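Local coordinates for protein ten1 (Schizosaccharomyces pombe, PDB 3KF6) that pairs with Stn1 in a complex resembling Rpa2-Rpa3, binds single-stranded telomeric DNA and is required for telomere maintenance, at residues Phe11-Ile15 / Ile41-Val47; Cys18-Leu24 / Val69-Asp75; Arg25-Gln31 / Lys62-Ile68; Val47-Val51 / Gly76-Val80. One frame throughout, in Å; residues are numbered along the deposited sequence.

Interaction 1: Phe11-Ile15 / Ile41-Val47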
loop_
_atom_site.group_PDB
_atom_site.type_symbol
_atom_site.label_atom_id
_atom_site.label_comp_id
_atom_site.label_asym_id
_atom_site.label_seq_id
_atom_site.Cartn_x
_atom_site.Cartn_y
_atom_site.Cartn_z
ATOM N N PHE B 11 9.798 9.249 -5.526
ATOM C CA PHE B 11 11.237 9.063 -5.428
ATOM C C PHE B 11 11.708 10.147 -4.475
ATOM O O PHE B 11 11.019 11.149 -4.283
ATOM C CB PHE B 11 11.922 9.271 -6.785
ATOM C CG PHE B 11 11.548 8.256 -7.817
ATOM C CD1 PHE B 11 10.638 8.574 -8.818
ATOM C CD2 PHE B 11 12.097 6.980 -7.785
ATOM C CE1 PHE B 11 10.280 7.629 -9.780
ATOM C CE2 PHE B 11 11.745 6.030 -8.740
ATOM C CZ PHE B 11 10.834 6.358 -9.741
ATOM N N ILE B 12 12.873 9.952 -3.868
ATOM C CA ILE B 12 13.387 10.953 -2.950
ATOM C C ILE B 12 13.540 12.301 -3.650
ATOM O O ILE B 12 13.271 13.346 -3.055
ATOM C CB ILE B 12 14.735 10.506 -2.346
ATOM C CG1 ILE B 12 14.475 9.410 -1.302
ATOM C CG2 ILE B 12 15.460 11.700 -1.714
ATOM C CD1 ILE B 12 15.729 8.858 -0.657
ATOM N N ASN B 13 13.946 12.275 -4.916
ATOM C CA ASN B 13 14.127 13.509 -5.673
ATOM C C ASN B 13 12.830 14.287 -5.907
ATOM O O ASN B 13 12.865 15.401 -6.433
ATOM C CB ASN B 13 14.805 13.219 -7.021
ATOM C CG ASN B 13 13.969 12.335 -7.925
ATOM O OD1 ASN B 13 12.810 12.635 -8.209
ATOM N ND2 ASN B 13 14.563 11.240 -8.396
ATOM N N GLN B 14 11.693 13.711 -5.523
ATOM C CA GLN B 14 10.403 14.378 -5.708
ATOM C C GLN B 14 9.821 14.899 -4.400
ATOM O O GLN B 14 8.785 15.558 -4.390
ATOM C CB GLN B 14 9.383 13.425 -6.344
ATOM C CG GLN B 14 9.786 12.861 -7.692
ATOM C CD GLN B 14 8.799 11.820 -8.185
ATOM O OE1 GLN B 14 8.497 10.857 -7.477
ATOM N NE2 GLN B 14 8.292 12.007 -9.401
ATOM N N ILE B 15 10.482 14.600 -3.288
ATOM C CA ILE B 15 9.981 15.039 -1.995
ATOM C C ILE B 15 9.760 16.548 -1.916
ATOM O O ILE B 15 8.761 16.999 -1.360
ATOM C CB ILE B 15 10.925 14.593 -0.858
ATOM C CG1 ILE B 15 10.904 13.065 -0.758
ATOM C CG2 ILE B 15 10.488 15.212 0.461
ATOM C CD1 ILE B 15 11.890 12.490 0.243
ATOM N N ILE B 41 19.696 8.608 0.816
ATOM C CA ILE B 41 20.007 9.131 -0.501
ATOM C C ILE B 41 19.541 8.178 -1.588
ATOM O O ILE B 41 19.281 7.001 -1.342
ATOM C CB ILE B 41 21.527 9.342 -0.688
ATOM C CG1 ILE B 41 22.251 7.997 -0.599
ATOM C CG2 ILE B 41 22.058 10.300 0.376
ATOM C CD1 ILE B 41 23.743 8.081 -0.860
ATOM N N ASP B 42 19.425 8.720 -2.790
ATOM C CA ASP B 42 19.047 7.954 -3.966
ATOM C C ASP B 42 19.688 8.730 -5.105
ATOM O O ASP B 42 19.176 9.766 -5.529
ATOM C CB ASP B 42 17.529 7.894 -4.127
ATOM C CG ASP B 42 17.104 6.961 -5.243
ATOM O OD1 ASP B 42 17.935 6.127 -5.665
ATOM O OD2 ASP B 42 15.945 7.053 -5.695
ATOM N N GLY B 43 20.828 8.239 -5.573
ATOM C CA GLY B 43 21.534 8.935 -6.631
ATOM C C GLY B 43 22.097 10.222 -6.056
ATOM O O GLY B 43 22.767 10.206 -5.021
ATOM N N SER B 44 21.813 11.342 -6.713
ATOM C CA SER B 44 22.299 12.636 -6.255
ATOM C C SER B 44 21.335 13.322 -5.287
ATOM O O SER B 44 21.624 14.407 -4.782
ATOM C CB SER B 44 22.560 13.547 -7.458
ATOM O OG SER B 44 21.406 13.652 -8.272
ATOM N N SER B 45 20.193 12.691 -5.022
ATOM C CA SER B 45 19.206 13.272 -4.114
ATOM C C SER B 45 19.335 12.727 -2.703
ATOM O O SER B 45 19.869 11.643 -2.489
ATOM C CB SER B 45 17.787 12.997 -4.608
ATOM O OG SER B 45 17.534 11.603 -4.686
ATOM N N SER B 46 18.832 13.487 -1.742
ATOM C CA SER B 46 18.885 13.074 -0.352
ATOM C C SER B 46 17.747 13.683 0.449
ATOM O O SER B 46 17.095 14.637 0.016
ATOM C CB SER B 46 20.224 13.478 0.271
ATOM O OG SER B 46 20.378 14.882 0.264
ATOM N N VAL B 47 17.504 13.111 1.619
ATOM C CA VAL B 47 16.458 13.601 2.498
ATOM C C VAL B 47 16.816 13.263 3.933
ATOM O O VAL B 47 17.415 12.219 4.208
ATOM C CB VAL B 47 15.076 12.977 2.155
ATOM C CG1 VAL B 47 15.130 11.475 2.301
ATOM C CG2 VAL B 47 13.998 13.555 3.060
HETATM O O HOH W 1 13.759 7.106 -3.909
#
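Ile12 and Ile15 press against one side of the hairpin formed by strands 37-42 and 45-50. Most of the contact is apolar. Ile12 CG1 is anti to the carbonyl carbon (chi1 -74°) and CG2 is anti to the backbone N, which puts CD1 on Val47 and Asp42 and CG2 on Ser45 and Ser46. CD1 meets Val47 CG1 at 4.0 Å and also reaches the CB of Asp42. CG2 lies 3.6 Å from Ser45 OG and beside the carbonyl carbon of Ser46. Ile15 comes at about a right angle to Val47, with its CD1 3.7 Å from Val47 CG2. Asn13 adds a small contact at the margin, where its CB is 3.8 Å from Ser45 CB. Phe26 of strand 23-34 packs on Ile12, Ile15 and Val47, so this patch belongs to the barrel core of the OB fold.

The polar link is a water. It accepts from Ile12 N at 3.0 Å and donates to Asp42 OD2 at 2.8 Å.

Other polar bonds stay within each segment. Asp42 to Ser45 is a type II' turn, closed by backbone bonds in both directions. Ser45 OG also donates to Asp42 O over 2.6 Å, in the carbonyl plane and on a lone pair, so this oxygen takes two donors. In the other segment, Phe11 N donates to Gln14 OE1 at 2.8 Å with an N-H...O angle of 165°, and Gln102 NE2 bonds the same amide oxygen.

The chemistry implies that the loop is held to the hairpin by aliphatic packing and one water bridge, while each segment keeps its shape through its own hydrogen bonds.

Interaction 2: Cys18-Leu24 / Val69-Asp75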
loop_
_atom_site.group_PDB
_atom_site.type_symbol
_atom_site.label_atom_id
_atom_site.label_comp_id
_atom_site.label_asym_id
_atom_site.label_seq_id
_atom_site.Cartn_x
_atom_site.Cartn_y
_atom_site.Cartn_z
ATOM N N CYS B 18 6.481 18.037 -3.170
ATOM C CA CYS B 18 5.258 17.794 -2.410
ATOM C C CYS B 18 5.019 18.794 -1.283
ATOM O O CYS B 18 5.932 19.501 -0.857
ATOM C CB CYS B 18 5.272 16.366 -1.861
ATOM S SG CYS B 18 5.508 15.115 -3.158
ATOM N N LYS B 19 3.779 18.839 -0.807
ATOM C CA LYS B 19 3.369 19.760 0.251
ATOM C C LYS B 19 3.650 19.244 1.657
ATOM O O LYS B 19 3.567 18.043 1.918
ATOM C CB LYS B 19 1.873 20.048 0.124
ATOM C CG LYS B 19 1.442 20.502 -1.259
ATOM C CD LYS B 19 -0.069 20.609 -1.354
ATOM C CE LYS B 19 -0.500 21.017 -2.748
ATOM N NZ LYS B 19 0.086 22.332 -3.138
ATOM N N ASP B 20 3.968 20.160 2.566
ATOM C CA ASP B 20 4.239 19.786 3.949
ATOM C C ASP B 20 2.986 19.175 4.575
ATOM O O ASP B 20 1.875 19.656 4.350
ATOM C CB ASP B 20 4.674 21.006 4.767
ATOM C CG ASP B 20 5.966 21.620 4.264
ATOM O OD1 ASP B 20 6.802 20.884 3.700
ATOM O OD2 ASP B 20 6.154 22.842 4.445
ATOM N N GLY B 21 3.174 18.116 5.357
ATOM C CA GLY B 21 2.060 17.451 6.011
ATOM C C GLY B 21 1.543 16.270 5.207
ATOM O O GLY B 21 0.768 15.452 5.694
ATOM N N GLN B 22 1.986 16.184 3.964
ATOM C CA GLN B 22 1.574 15.117 3.065
ATOM C C GLN B 22 2.277 13.806 3.412
ATOM O O GLN B 22 3.478 13.793 3.682
ATOM C CB GLN B 22 1.911 15.550 1.645
ATOM C CG GLN B 22 1.479 14.646 0.535
ATOM C CD GLN B 22 1.795 15.276 -0.801
ATOM O OE1 GLN B 22 1.229 16.309 -1.161
ATOM N NE2 GLN B 22 2.721 14.675 -1.534
ATOM N N LYS B 23 1.524 12.708 3.424
ATOM C CA LYS B 23 2.111 11.400 3.720
ATOM C C LYS B 23 2.798 10.896 2.459
ATOM O O LYS B 23 2.205 10.886 1.386
ATOM C CB LYS B 23 1.040 10.406 4.154
ATOM C CG LYS B 23 1.602 9.022 4.487
ATOM C CD LYS B 23 0.509 8.052 4.925
ATOM C CE LYS B 23 -0.134 8.471 6.236
ATOM N NZ LYS B 23 -1.224 7.540 6.653
ATOM N N LEU B 24 4.045 10.454 2.603
ATOM C CA LEU B 24 4.828 9.994 1.463
ATOM C C LEU B 24 5.451 8.627 1.705
ATOM O O LEU B 24 5.759 8.275 2.837
ATOM C CB LEU B 24 5.974 10.973 1.190
ATOM C CG LEU B 24 5.658 12.469 1.139
ATOM C CD1 LEU B 24 6.964 13.267 1.111
ATOM C CD2 LEU B 24 4.812 12.763 -0.090
ATOM N N VAL B 69 7.688 5.377 5.235
ATOM C CA VAL B 69 6.371 5.992 5.127
ATOM C C VAL B 69 6.448 7.081 6.185
ATOM O O VAL B 69 6.772 6.804 7.339
ATOM C CB VAL B 69 5.206 5.050 5.470
ATOM C CG1 VAL B 69 3.892 5.854 5.478
ATOM C CG2 VAL B 69 5.117 3.938 4.445
ATOM N N GLY B 70 6.192 8.322 5.790
ATOM C CA GLY B 70 6.246 9.405 6.750
ATOM C C GLY B 70 5.569 10.644 6.216
ATOM O O GLY B 70 4.991 10.616 5.132
ATOM N N ARG B 71 5.633 11.729 6.978
ATOM C CA ARG B 71 5.026 12.988 6.561
ATOM C C ARG B 71 6.089 14.052 6.349
ATOM O O ARG B 71 7.025 14.175 7.141
ATOM C CB ARG B 71 4.035 13.490 7.614
ATOM C CG ARG B 71 2.790 12.655 7.765
ATOM C CD ARG B 71 1.773 13.357 8.663
ATOM N NE ARG B 71 0.615 12.505 8.887
ATOM C CZ ARG B 71 -0.292 12.220 7.958
ATOM N NH1 ARG B 71 -0.183 12.732 6.738
ATOM N NH2 ARG B 71 -1.290 11.397 8.244
ATOM N N LYS B 72 5.942 14.820 5.276
ATOM C CA LYS B 72 6.889 15.884 4.980
ATOM C C LYS B 72 6.717 16.999 6.007
ATOM O O LYS B 72 5.610 17.505 6.199
ATOM C CB LYS B 72 6.645 16.425 3.567
ATOM C CG LYS B 72 7.576 17.554 3.144
ATOM C CD LYS B 72 7.459 17.801 1.644
ATOM C CE LYS B 72 8.423 18.872 1.153
ATOM N NZ LYS B 72 7.974 20.237 1.526
ATOM N N ARG B 73 7.813 17.367 6.667
ATOM C CA ARG B 73 7.797 18.429 7.674
ATOM C C ARG B 73 8.013 19.769 6.977
ATOM O O ARG B 73 7.313 20.748 7.240
ATOM C CB ARG B 73 8.906 18.190 8.703
ATOM C CG ARG B 73 9.024 19.278 9.756
ATOM C CD ARG B 73 10.318 19.149 10.548
ATOM N NE ARG B 73 10.393 17.910 11.316
ATOM C CZ ARG B 73 11.417 17.583 12.100
ATOM N NH1 ARG B 73 12.453 18.406 12.216
ATOM N NH2 ARG B 73 11.406 16.439 12.770
ATOM N N GLN B 74 9.001 19.790 6.091
ATOM C CA GLN B 74 9.357 20.954 5.290
ATOM C C GLN B 74 10.337 20.423 4.249
ATOM O O GLN B 74 10.701 19.247 4.291
ATOM C CB GLN B 74 10.010 22.045 6.154
ATOM C CG GLN B 74 11.239 21.599 6.916
ATOM C CD GLN B 74 11.873 22.714 7.720
ATOM O OE1 GLN B 74 12.433 23.656 7.161
ATOM N NE2 GLN B 74 11.784 22.615 9.042
ATOM N N ASP B 75 10.763 21.260 3.310
ATOM C CA ASP B 75 11.686 20.782 2.290
ATOM C C ASP B 75 12.883 20.059 2.899
ATOM O O ASP B 75 13.495 20.536 3.856
ATOM C CB ASP B 75 12.178 21.935 1.410
ATOM C CG ASP B 75 11.078 22.517 0.543
ATOM O OD1 ASP B 75 10.297 21.733 -0.039
ATOM O OD2 ASP B 75 11.003 23.758 0.430
#
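The Arg71 guanidinium has Lys23 CE over one face and Gly21 O at its edge, near its plane. Lys23 CE is 3.7 Å from Arg71 NH2. The edge contact is a weak hydrogen bond, 3.1 Å from Arg71 NH1 to Gly21 O. The two cations lie close, but Asp5 forms salt bridges with both, and Lys23 NZ also bonds Leu2 O; the acid probably offsets their repulsion.

These residues lie where strands 23-34 and 65-74 of the OB barrel pair antiparallel. Lys23 and Arg71 are a non-hydrogen-bonded pair. Leu24 and Gly70 are a hydrogen-bonded one, with Leu24 N to Gly70 O at 2.7 Å. Just before strand 23-34, the type II turn Lys19-Gln22 stays joined to its partner: Gly21 N donates to Lys72 O at 2.6 Å, and Lys72 N to Gln22 O at 3.1 Å. Arg73 and Gln74 form a classic beta bulge opposite Ile77. Tyr55 of the Stn1 chain packs on Lys23 and Val69.

The Lys72 side chain runs alongside the Cys18-Asp20 backbone, with CD and CE close to Cys18 O. A bend at the last torsion (chi4 -75°) turns the ammonium to two acids, and it also bonds Cys18 O weakly. Asp75 OD1 is met from above its carboxylate plane, 3.2 Å from Lys72 NZ. Lys72 NZ reaches Asp20 OD1 at 2.6 Å, on the syn side and 31° out of the carboxylate plane.

Interaction 3: Arg25-Gln31 / Lys62-Ile68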
loop_
_atom_site.group_PDB
_atom_site.type_symbol
_atom_site.label_atom_id
_atom_site.label_comp_id
_atom_site.label_asym_id
_atom_site.label_seq_id
_atom_site.Cartn_x
_atom_site.Cartn_y
_atom_site.Cartn_z
ATOM N N ARG B 25 5.626 7.864 0.635
ATOM C CA ARG B 25 6.299 6.575 0.744
ATOM C C ARG B 25 7.435 6.574 -0.271
ATOM O O ARG B 25 7.227 6.883 -1.447
ATOM C CB ARG B 25 5.360 5.396 0.466
ATOM C CG ARG B 25 6.156 4.096 0.406
ATOM C CD ARG B 25 5.325 2.876 0.090
ATOM N NE ARG B 25 6.189 1.761 -0.296
ATOM C CZ ARG B 25 5.774 0.504 -0.422
ATOM N NH1 ARG B 25 4.501 0.193 -0.187
ATOM N NH2 ARG B 25 6.630 -0.441 -0.787
ATOM N N PHE B 26 8.640 6.240 0.184
ATOM C CA PHE B 26 9.792 6.211 -0.705
ATOM C C PHE B 26 10.871 5.258 -0.214
ATOM O O PHE B 26 10.878 4.847 0.951
ATOM C CB PHE B 26 10.384 7.620 -0.863
ATOM C CG PHE B 26 10.724 8.288 0.437
ATOM C CD1 PHE B 26 9.774 9.031 1.122
ATOM C CD2 PHE B 26 11.999 8.161 0.985
ATOM C CE1 PHE B 26 10.083 9.644 2.339
ATOM C CE2 PHE B 26 12.317 8.766 2.202
ATOM C CZ PHE B 26 11.358 9.507 2.877
ATOM N N LEU B 27 11.777 4.916 -1.122
ATOM C CA LEU B 27 12.885 4.018 -0.831
ATOM C C LEU B 27 14.164 4.847 -0.804
ATOM O O LEU B 27 14.353 5.737 -1.633
ATOM C CB LEU B 27 12.958 2.944 -1.923
ATOM C CG LEU B 27 14.103 1.937 -1.893
ATOM C CD1 LEU B 27 14.014 1.079 -0.643
ATOM C CD2 LEU B 27 14.033 1.067 -3.143
ATOM N N GLY B 28 15.042 4.558 0.148
ATOM C CA GLY B 28 16.279 5.309 0.242
ATOM C C GLY B 28 17.426 4.475 0.770
ATOM O O GLY B 28 17.215 3.458 1.437
ATOM N N CYS B 29 18.644 4.918 0.470
ATOM C CA CYS B 29 19.855 4.226 0.889
ATOM C C CYS B 29 20.488 4.949 2.081
ATOM O O CYS B 29 20.709 6.162 2.034
ATOM C CB CYS B 29 20.830 4.176 -0.285
ATOM S SG CYS B 29 22.298 3.213 0.027
ATOM N N VAL B 30 20.789 4.203 3.141
ATOM C CA VAL B 30 21.358 4.809 4.341
ATOM C C VAL B 30 22.738 5.423 4.143
ATOM O O VAL B 30 23.691 4.739 3.772
ATOM C CB VAL B 30 21.429 3.794 5.506
ATOM C CG1 VAL B 30 22.037 4.454 6.735
ATOM C CG2 VAL B 30 20.035 3.290 5.836
ATOM N N GLN B 31 22.836 6.725 4.386
ATOM C CA GLN B 31 24.109 7.425 4.258
ATOM C C GLN B 31 24.694 7.642 5.650
ATOM O O GLN B 31 25.910 7.553 5.846
ATOM C CB GLN B 31 23.915 8.774 3.560
ATOM C CG GLN B 31 25.212 9.555 3.353
ATOM C CD GLN B 31 26.270 8.741 2.630
ATOM O OE1 GLN B 31 26.008 8.150 1.580
ATOM N NE2 GLN B 31 27.477 8.712 3.187
ATOM N N LYS B 62 25.193 0.924 7.099
ATOM C CA LYS B 62 25.400 1.955 6.096
ATOM C C LYS B 62 25.202 1.362 4.707
ATOM O O LYS B 62 25.616 0.233 4.433
ATOM C CB LYS B 62 26.808 2.551 6.211
ATOM C CG LYS B 62 27.054 3.710 5.249
ATOM C CD LYS B 62 28.407 4.379 5.466
ATOM C CE LYS B 62 28.594 5.531 4.482
ATOM N NZ LYS B 62 29.907 6.222 4.626
ATOM N N HIS B 63 24.549 2.132 3.844
ATOM C CA HIS B 63 24.279 1.731 2.470
ATOM C C HIS B 63 23.153 0.717 2.290
ATOM O O HIS B 63 22.900 0.268 1.173
ATOM C CB HIS B 63 25.555 1.207 1.803
ATOM C CG HIS B 63 26.619 2.249 1.645
ATOM N ND1 HIS B 63 26.397 3.440 0.990
ATOM C CD2 HIS B 63 27.907 2.279 2.059
ATOM C CE1 HIS B 63 27.505 4.162 1.007
ATOM N NE2 HIS B 63 28.436 3.480 1.650
ATOM N N GLU B 64 22.469 0.349 3.369
ATOM C CA GLU B 64 21.365 -0.589 3.209
ATOM C C GLU B 64 20.143 0.206 2.753
ATOM O O GLU B 64 20.044 1.414 3.005
ATOM C CB GLU B 64 21.065 -1.343 4.505
ATOM C CG GLU B 64 20.336 -0.566 5.581
ATOM C CD GLU B 64 19.842 -1.486 6.680
ATOM O OE1 GLU B 64 18.962 -2.320 6.389
ATOM O OE2 GLU B 64 20.332 -1.390 7.824
ATOM N N TRP B 65 19.226 -0.467 2.069
ATOM C CA TRP B 65 18.035 0.196 1.556
ATOM C C TRP B 65 16.819 0.017 2.454
ATOM O O TRP B 65 16.533 -1.086 2.925
ATOM C CB TRP B 65 17.737 -0.296 0.138
ATOM C CG TRP B 65 18.737 0.217 -0.873
ATOM C CD1 TRP B 65 19.963 -0.310 -1.166
ATOM C CD2 TRP B 65 18.596 1.385 -1.690
ATOM N NE1 TRP B 65 20.595 0.458 -2.117
ATOM C CE2 TRP B 65 19.777 1.506 -2.455
ATOM C CE3 TRP B 65 17.585 2.343 -1.847
ATOM C CZ2 TRP B 65 19.975 2.549 -3.366
ATOM C CZ3 TRP B 65 17.782 3.382 -2.753
ATOM C CH2 TRP B 65 18.970 3.475 -3.501
ATOM N N LEU B 66 16.107 1.118 2.678
ATOM C CA LEU B 66 14.930 1.121 3.540
ATOM C C LEU B 66 13.695 1.704 2.872
ATOM O O LEU B 66 13.800 2.632 2.072
ATOM C CB LEU B 66 15.206 1.963 4.788
ATOM C CG LEU B 66 16.372 1.563 5.691
ATOM C CD1 LEU B 66 16.524 2.601 6.799
ATOM C CD2 LEU B 66 16.114 0.178 6.274
ATOM N N ASN B 67 12.535 1.143 3.200
ATOM C CA ASN B 67 11.262 1.670 2.704
ATOM C C ASN B 67 10.783 2.575 3.834
ATOM O O ASN B 67 10.805 2.184 5.003
ATOM C CB ASN B 67 10.229 0.564 2.475
ATOM C CG ASN B 67 10.399 -0.132 1.145
ATOM O OD1 ASN B 67 10.584 0.509 0.108
ATOM N ND2 ASN B 67 10.320 -1.456 1.161
ATOM N N ILE B 68 10.338 3.775 3.482
ATOM C CA ILE B 68 9.895 4.751 4.465
ATOM C C ILE B 68 8.494 5.270 4.185
ATOM O O ILE B 68 8.150 5.536 3.042
ATOM C CB ILE B 68 10.824 6.003 4.455
ATOM C CG1 ILE B 68 12.250 5.613 4.849
ATOM C CG2 ILE B 68 10.286 7.080 5.396
ATOM C CD1 ILE B 68 12.390 5.161 6.278
HETATM O O HOH W 2 8.809 2.317 -1.212
HETATM O O HOH W 3 8.939 -0.968 -2.252
#
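Cys29 and Trp65 make the tight part of this contact. The CB of Cys29 sits 3.5 Å from the centroid of the six-membered ring of Trp65, over its centre. With SG anti to the backbone N (chi1 -174°), the sulfur lies over the five-membered ring of the indole, a sulfur-aromatic contact. Leu27 meets Trp65 at about a right angle, its CG 3.5 Å from Trp65 CE3. Leu91 of helix 91-103 packs on Leu27 and Trp65.

On the sheet face bearing Phe26, Leu66 and Ile68, the CB of Ile68 lies over the Phe26 ring, offset toward its rim. Val30 CG2 and Leu66 CD1 touch at 3.7 Å. Four backbone bonds join the antiparallel strands. Two more, Val30 N to Glu64 O and His63 N to Val30 O (2.7 Å), carry the ladder into the loop before strand 65-74.

The loose side is wetter. Arg25 and Asn67 do not bond directly. One water links Arg25 NE to Asn67 OD1, and a second Arg25 NH2 to the same oxygen. Arg25 NH2 also forms a salt bridge with Glu132 of the Stn1 chain.

Such chemistry makes an apolar barrel wall, its Arg25 end hydrated and probably contributing to the Stn1 interface.

Interaction 4: Val47-Val51 / Gly76-Val80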
loop_
_atom_site.group_PDB
_atom_site.type_symbol
_atom_site.label_atom_id
_atom_site.label_comp_id
_atom_site.label_asym_id
_atom_site.label_seq_id
_atom_site.Cartn_x
_atom_site.Cartn_y
_atom_site.Cartn_z
ATOM N N VAL B 47 17.504 13.111 1.619
ATOM C CA VAL B 47 16.458 13.601 2.498
ATOM C C VAL B 47 16.816 13.263 3.933
ATOM O O VAL B 47 17.415 12.219 4.208
ATOM C CB VAL B 47 15.076 12.977 2.155
ATOM C CG1 VAL B 47 15.130 11.475 2.301
ATOM C CG2 VAL B 47 13.998 13.555 3.060
ATOM N N THR B 48 16.469 14.164 4.841
ATOM C CA THR B 48 16.726 13.966 6.255
ATOM C C THR B 48 15.454 13.402 6.877
ATOM O O THR B 48 14.384 14.007 6.786
ATOM C CB THR B 48 17.104 15.296 6.933
ATOM O OG1 THR B 48 18.409 15.690 6.497
ATOM C CG2 THR B 48 17.089 15.152 8.449
ATOM N N CYS B 49 15.577 12.235 7.496
ATOM C CA CYS B 49 14.439 11.572 8.114
ATOM C C CYS B 49 14.557 11.521 9.629
ATOM O O CYS B 49 15.546 11.027 10.167
ATOM C CB CYS B 49 14.305 10.150 7.567
ATOM S SG CYS B 49 14.049 10.069 5.770
ATOM N N ASP B 50 13.536 12.032 10.307
ATOM C CA ASP B 50 13.503 12.041 11.765
ATOM C C ASP B 50 12.907 10.721 12.236
ATOM O O ASP B 50 11.726 10.457 12.025
ATOM C CB ASP B 50 12.637 13.200 12.261
ATOM C CG ASP B 50 12.603 13.301 13.779
ATOM O OD1 ASP B 50 12.550 12.250 14.453
ATOM O OD2 ASP B 50 12.613 14.438 14.295
ATOM N N VAL B 51 13.724 9.892 12.878
ATOM C CA VAL B 51 13.263 8.594 13.359
ATOM C C VAL B 51 13.294 8.506 14.877
ATOM O O VAL B 51 13.246 7.413 15.443
ATOM C CB VAL B 51 14.129 7.449 12.786
ATOM C CG1 VAL B 51 13.943 7.361 11.277
ATOM C CG2 VAL B 51 15.599 7.690 13.127
ATOM N N GLY B 76 13.190 18.888 2.347
ATOM C CA GLY B 76 14.321 18.100 2.808
ATOM C C GLY B 76 14.198 17.360 4.129
ATOM O O GLY B 76 15.158 16.720 4.558
ATOM N N ILE B 77 13.038 17.425 4.777
ATOM C CA ILE B 77 12.872 16.743 6.059
ATOM C C ILE B 77 11.551 15.982 6.144
ATOM O O ILE B 77 10.482 16.522 5.859
ATOM C CB ILE B 77 12.970 17.750 7.233
ATOM C CG1 ILE B 77 13.124 17.011 8.567
ATOM C CG2 ILE B 77 11.752 18.633 7.253
ATOM C CD1 ILE B 77 11.871 16.349 9.081
ATOM N N VAL B 78 11.643 14.721 6.550
ATOM C CA VAL B 78 10.479 13.855 6.671
ATOM C C VAL B 78 10.376 13.234 8.061
ATOM O O VAL B 78 11.358 12.706 8.588
ATOM C CB VAL B 78 10.539 12.697 5.641
ATOM C CG1 VAL B 78 9.442 11.684 5.934
ATOM C CG2 VAL B 78 10.407 13.241 4.221
ATOM N N ASP B 79 9.189 13.307 8.652
ATOM C CA ASP B 79 8.943 12.706 9.959
ATOM C C ASP B 79 8.500 11.271 9.691
ATOM O O ASP B 79 7.419 11.037 9.151
ATOM C CB ASP B 79 7.842 13.464 10.707
ATOM C CG ASP B 79 8.356 14.713 11.395
ATOM O OD1 ASP B 79 9.265 14.588 12.245
ATOM O OD2 ASP B 79 7.856 15.815 11.091
ATOM N N VAL B 80 9.337 10.311 10.071
ATOM C CA VAL B 80 9.038 8.904 9.824
ATOM C C VAL B 80 7.949 8.281 10.685
ATOM O O VAL B 80 7.902 8.484 11.900
ATOM C CB VAL B 80 10.312 8.041 9.962
ATOM C CG1 VAL B 80 9.990 6.585 9.665
ATOM C CG2 VAL B 80 11.387 8.555 9.012
#
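Asp50 and Asp79 lie side by side and point the same way from neighbouring strands. Their carboxylate planes are 48° apart, and Asp50 OD2 is 3.9 Å from Asp79 OD1. Arg73 NH2 forms salt bridges with both of these oxygens, which probably offsets the repulsion. Asp50 OD1 accepts a hydrogen bond from Thr52 N.

Val51 and Val80 also run alongside each other. Val80 CG2 is 3.6 Å from Val51 CG1, and the same methyl is 3.6 Å from Cys49 CB. This aliphatic row is on the face opposite the two acids.

The axes of 47-50 and 77-80 run parallel, 29° apart. This is the parallel pairing that closes an OB-fold barrel. Four backbone bonds alternate along it, from Thr48 N to Gly76 O (2.9 Å) to Val80 N to Asp50 O (3.1 Å). Gly76 leads into the strand with a positive phi (74°), a conformation that favours glycine.

Farther along the core face, the side chains of Val47 and Val78 approach at a slant, their CG2 atoms 3.8 Å apart. Phe26 packs on Cys49 and Val78. On the other face, Ile77 CG1 lies 3.7 Å from Thr48 O.

How the interactions relate
All four contacts belong to one OB barrel. Interactions 2 and 3 follow each other along the strand pair 23-34 and 65-74, with centres about 17 Å apart; interaction 3 is nested inside the loop that interaction 2 closes. Interaction 4 joins strands 45-50 and 77-85, and its centre lies about 9 Å from that of interaction 2. Interaction 1 packs the loop after strand 8-9 on the hairpin of strands 37-42 and 45-50, and it shares Val47 with interaction 4. Along the chain interaction 1 closes before interaction 4 opens, while both cross interactions 2 and 3. Chain-distant strands thus close into one compact barrel, with Stn1 touching interactions 2 and 3.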